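Local coordinates for protein putative phosphoglycolate phosphatase (Lactobacillus delbrueckii, PDB 2HI0) that probably hydrolyses the phosphate ester of phosphoglycolate, as a member of the haloacid dehalogenase-like hydrolases, at residues 13-22 against 101-112. Residues are numbered along the deposited sequence; the frame is centred on the assembly and turned at random.
Unlike the reference sequence in segment 101-112: G110 (reference Cys).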
loop_
_atom_site.group_PDB
_atom_site.type_symbol
_atom_site.label_atom_id
_atom_site.label_comp_id
_atom_site.label_asym_id
_atom_site.label_seq_id
_atom_site.Cartn_x
_atom_site.Cartn_y
_atom_site.Cartn_z
ATOM N N GLY A 13 0.485 0.614 5.788
ATOM C CA GLY A 13 -0.777 0.509 6.538
ATOM C C GLY A 13 -1.222 -0.906 6.834
ATOM O O GLY A 13 -2.273 -1.127 7.422
ATOM N N THR A 14 -0.427 -1.885 6.420
ATOM C CA THR A 14 -0.811 -3.272 6.482
ATOM C C THR A 14 0.249 -4.010 7.274
ATOM O O THR A 14 -0.004 -4.474 8.381
ATOM C CB THR A 14 -1.035 -3.884 5.071
ATOM O OG1 THR A 14 -2.016 -3.081 4.368
ATOM C CG2 THR A 14 -1.514 -5.268 5.176
ATOM N N ILE A 15 1.462 -4.128 6.732
ATOM C CA ILE A 15 2.530 -4.765 7.498
ATOM C C ILE A 15 3.540 -3.793 8.135
ATOM O O ILE A 15 4.125 -4.096 9.144
ATOM C CB ILE A 15 3.242 -5.869 6.712
ATOM C CG1 ILE A 15 4.013 -5.306 5.493
ATOM C CG2 ILE A 15 2.227 -6.996 6.338
ATOM C CD1 ILE A 15 4.855 -6.387 4.712
ATOM N N LEU A 16 3.662 -2.605 7.533
ATOM C CA LEU A 16 4.589 -1.559 7.973
ATOM C C LEU A 16 3.845 -0.256 8.276
ATOM O O LEU A 16 3.008 0.197 7.489
ATOM C CB LEU A 16 5.685 -1.280 6.934
ATOM C CG LEU A 16 6.762 -2.374 6.852
ATOM C CD1 LEU A 16 7.805 -1.959 5.846
ATOM C CD2 LEU A 16 7.454 -2.627 8.193
ATOM N N ASP A 17 4.214 0.342 9.415
ATOM C CA ASP A 17 3.679 1.597 9.915
ATOM C C ASP A 17 4.547 2.709 9.275
ATOM O O ASP A 17 5.593 3.106 9.813
ATOM C CB ASP A 17 3.791 1.565 11.431
ATOM C CG ASP A 17 3.129 2.712 12.108
ATOM O OD1 ASP A 17 2.759 3.706 11.443
ATOM O OD2 ASP A 17 3.018 2.563 13.345
ATOM N N THR A 18 4.105 3.200 8.105
ATOM C CA THR A 18 4.917 4.085 7.238
ATOM C C THR A 18 4.494 5.546 7.204
ATOM O O THR A 18 5.173 6.368 6.567
ATOM C CB THR A 18 4.852 3.562 5.769
ATOM O OG1 THR A 18 3.508 3.423 5.396
ATOM C CG2 THR A 18 5.548 2.195 5.585
ATOM N N SER A 19 3.326 5.873 7.805
ATOM C CA SER A 19 2.756 7.203 7.552
ATOM C C SER A 19 3.621 8.346 8.050
ATOM O O SER A 19 3.699 9.361 7.410
ATOM C CB SER A 19 1.366 7.288 8.156
ATOM O OG SER A 19 1.337 6.901 9.507
ATOM N N ALA A 20 4.325 8.155 9.162
ATOM C CA ALA A 20 5.194 9.247 9.641
ATOM C C ALA A 20 6.314 9.577 8.672
ATOM O O ALA A 20 6.544 10.754 8.364
ATOM C CB ALA A 20 5.788 8.943 11.026
ATOM N N ASP A 21 7.027 8.557 8.175
ATOM C CA ASP A 21 8.169 8.773 7.275
ATOM C C ASP A 21 7.664 9.304 5.936
ATOM O O ASP A 21 8.307 10.143 5.288
ATOM C CB ASP A 21 8.989 7.482 7.081
ATOM C CG ASP A 21 9.892 7.145 8.282
ATOM O OD1 ASP A 21 10.160 8.004 9.156
ATOM O OD2 ASP A 21 10.379 5.989 8.373
ATOM N N LEU A 22 6.491 8.832 5.508
ATOM C CA LEU A 22 5.908 9.369 4.261
ATOM C C LEU A 22 5.599 10.887 4.361
ATOM O O LEU A 22 5.822 11.677 3.429
ATOM C CB LEU A 22 4.625 8.594 3.867
ATOM C CG LEU A 22 4.810 7.207 3.282
ATOM C CD1 LEU A 22 3.431 6.525 3.259
ATOM C CD2 LEU A 22 5.430 7.159 1.899
ATOM N N TYR A 101 12.639 9.968 -0.009
ATOM C CA TYR A 101 11.925 8.908 0.685
ATOM C C TYR A 101 12.736 7.585 0.748
ATOM O O TYR A 101 12.862 6.977 1.834
ATOM C CB TYR A 101 10.534 8.698 0.081
ATOM C CG TYR A 101 9.831 7.588 0.824
ATOM C CD1 TYR A 101 9.459 7.740 2.143
ATOM C CD2 TYR A 101 9.550 6.405 0.215
ATOM C CE1 TYR A 101 8.827 6.727 2.830
ATOM C CE2 TYR A 101 8.927 5.389 0.885
ATOM C CZ TYR A 101 8.566 5.539 2.198
ATOM O OH TYR A 101 7.962 4.489 2.864
ATOM N N ALA A 102 13.247 7.132 -0.390
ATOM C CA ALA A 102 14.086 5.953 -0.435
ATOM C C ALA A 102 15.224 5.969 0.611
ATOM O O ALA A 102 15.522 4.952 1.236
ATOM C CB ALA A 102 14.671 5.735 -1.879
ATOM N N ASP A 103 15.851 7.124 0.785
ATOM C CA ASP A 103 16.948 7.277 1.741
ATOM C C ASP A 103 16.487 7.570 3.177
ATOM O O ASP A 103 17.316 7.639 4.097
ATOM C CB ASP A 103 17.842 8.444 1.298
ATOM C CG ASP A 103 18.533 8.181 -0.033
ATOM O OD1 ASP A 103 18.707 6.985 -0.391
ATOM O OD2 ASP A 103 18.876 9.166 -0.724
ATOM N N HIS A 104 15.190 7.794 3.362
ATOM C CA HIS A 104 14.659 8.114 4.683
ATOM C C HIS A 104 13.418 7.290 5.041
ATOM O O HIS A 104 12.508 7.805 5.695
ATOM C CB HIS A 104 14.335 9.606 4.761
ATOM C CG HIS A 104 15.536 10.483 4.576
ATOM N ND1 HIS A 104 16.057 10.841 3.342
ATOM C CD2 HIS A 104 16.292 11.122 5.501
ATOM C CE1 HIS A 104 17.086 11.650 3.524
ATOM N NE2 HIS A 104 17.268 11.808 4.822
ATOM N N CYS A 105 13.314 6.082 4.521
ATOM C CA CYS A 105 12.088 5.317 4.716
ATOM C C CYS A 105 12.152 4.413 5.964
ATOM O O CYS A 105 11.218 3.646 6.190
ATOM C CB CYS A 105 11.744 4.472 3.473
ATOM S SG CYS A 105 13.002 3.290 3.035
ATOM N N GLN A 106 13.210 4.507 6.782
ATOM C CA GLN A 106 13.350 3.616 7.929
ATOM C C GLN A 106 13.773 4.369 9.181
ATOM O O GLN A 106 14.649 3.948 9.914
ATOM C CB GLN A 106 14.328 2.505 7.580
ATOM C CG GLN A 106 14.071 1.236 8.341
ATOM C CD GLN A 106 15.280 0.305 8.281
ATOM O OE1 GLN A 106 15.944 0.194 7.233
ATOM N NE2 GLN A 106 15.583 -0.346 9.405
ATOM N N ILE A 107 13.155 5.500 9.421
ATOM C CA ILE A 107 13.470 6.331 10.581
ATOM C C ILE A 107 12.384 6.007 11.633
ATOM O O ILE A 107 12.680 5.334 12.628
ATOM C CB ILE A 107 13.525 7.848 10.212
ATOM C CG1 ILE A 107 14.580 8.127 9.133
ATOM C CG2 ILE A 107 13.777 8.750 11.459
ATOM C CD1 ILE A 107 14.606 9.552 8.653
ATOM N N LYS A 108 11.142 6.427 11.410
ATOM C CA LYS A 108 10.030 6.060 12.289
ATOM C C LYS A 108 9.347 4.719 11.876
ATOM O O LYS A 108 8.543 4.153 12.634
ATOM C CB LYS A 108 8.977 7.170 12.261
ATOM C CG LYS A 108 9.476 8.527 12.727
ATOM C CD LYS A 108 10.126 8.460 14.084
ATOM C CE LYS A 108 10.243 9.853 14.727
ATOM N NZ LYS A 108 9.010 10.186 15.513
ATOM N N THR A 109 9.680 4.208 10.694
ATOM C CA THR A 109 8.967 3.054 10.147
ATOM C C THR A 109 9.403 1.742 10.800
ATOM O O THR A 109 10.564 1.429 10.852
ATOM C CB THR A 109 9.076 2.962 8.600
ATOM O OG1 THR A 109 8.546 4.153 8.003
ATOM C CG2 THR A 109 8.316 1.729 8.097
ATOM N N GLY A 110 8.411 0.974 11.251
ATOM C CA GLY A 110 8.592 -0.396 11.730
ATOM C C GLY A 110 7.350 -1.228 11.457
ATOM O O GLY A 110 6.332 -0.721 10.992
ATOM N N PRO A 111 7.408 -2.515 11.813
ATOM C CA PRO A 111 6.246 -3.390 11.651
ATOM C C PRO A 111 5.170 -2.961 12.644
ATOM O O PRO A 111 5.485 -2.458 13.710
ATOM C CB PRO A 111 6.802 -4.776 12.006
ATOM C CG PRO A 111 7.967 -4.486 12.908
ATOM C CD PRO A 111 8.557 -3.198 12.431
ATOM N N PHE A 112 3.909 -3.146 12.297
ATOM C CA PHE A 112 2.852 -3.005 13.308
ATOM C C PHE A 112 3.001 -4.106 14.353
ATOM O O PHE A 112 3.466 -5.231 14.051
ATOM C CB PHE A 112 1.439 -3.065 12.685
ATOM C CG PHE A 112 1.087 -1.869 11.836
ATOM C CD1 PHE A 112 0.604 -0.680 12.413
ATOM C CD2 PHE A 112 1.185 -1.941 10.459
ATOM C CE1 PHE A 112 0.260 0.405 11.609
ATOM C CE2 PHE A 112 0.872 -0.860 9.689
ATOM C CZ PHE A 112 0.380 0.297 10.265
HETATM O O HOH W 1 6.893 5.932 9.524
HETATM O O HOH W 2 11.123 10.388 5.482
#
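With chi1 at -77°, D21 swings its carboxylate away from its own carbonyl carbon and into the loop 104-109. T109, with a similar chi1 of -59°, turns OG1 to meet it. The OG1 hydroxyl of T109 donates to OD2 of D21 at 2.6 Å, from above the carboxylate plane. The backbone N of I107 reaches OD2 of D21 at 3.0 Å, on the syn side and from the opposite face. OD1 of D21 takes the backbone N of K108 at 2.9 Å, also syn, in a nearly straight bond. Two backbone amides and one hydroxyl thus grip the buried carboxylate. An alanine in place of D21 would probably leave both amides and the T109 hydroxyl without their acceptor and free the loop to shift.

D17 N donates to G110 O at 2.8 Å in a nearly straight bond, where 16-17 and 110-111 form a short, weakly bonded antiparallel pair. D17 lays CB over one face of the F112 ring, 3.9 Å from its centroid, a CH-pi contact. Its carboxylate stacks on the ring, the planes 7° apart. L22 CD2 sits over a face of Y101, offset toward the rim, 3.5 Å from CZ of Y101. C105 CB lies near the rim of the opposite face. Y101 OH is hydrogen-bonded to K135 NZ.

The contact ties the loop after D10 and D12, which bind sodium with D190 and fit the HAD DxDx(T/V) pattern, to the chain returning from the probable helical cap of the Rossmann-like HAD core. Helix 19-32 begins beside the end of helix 87-103. Helices 137-147 and 115-124 pack against L16 and I15.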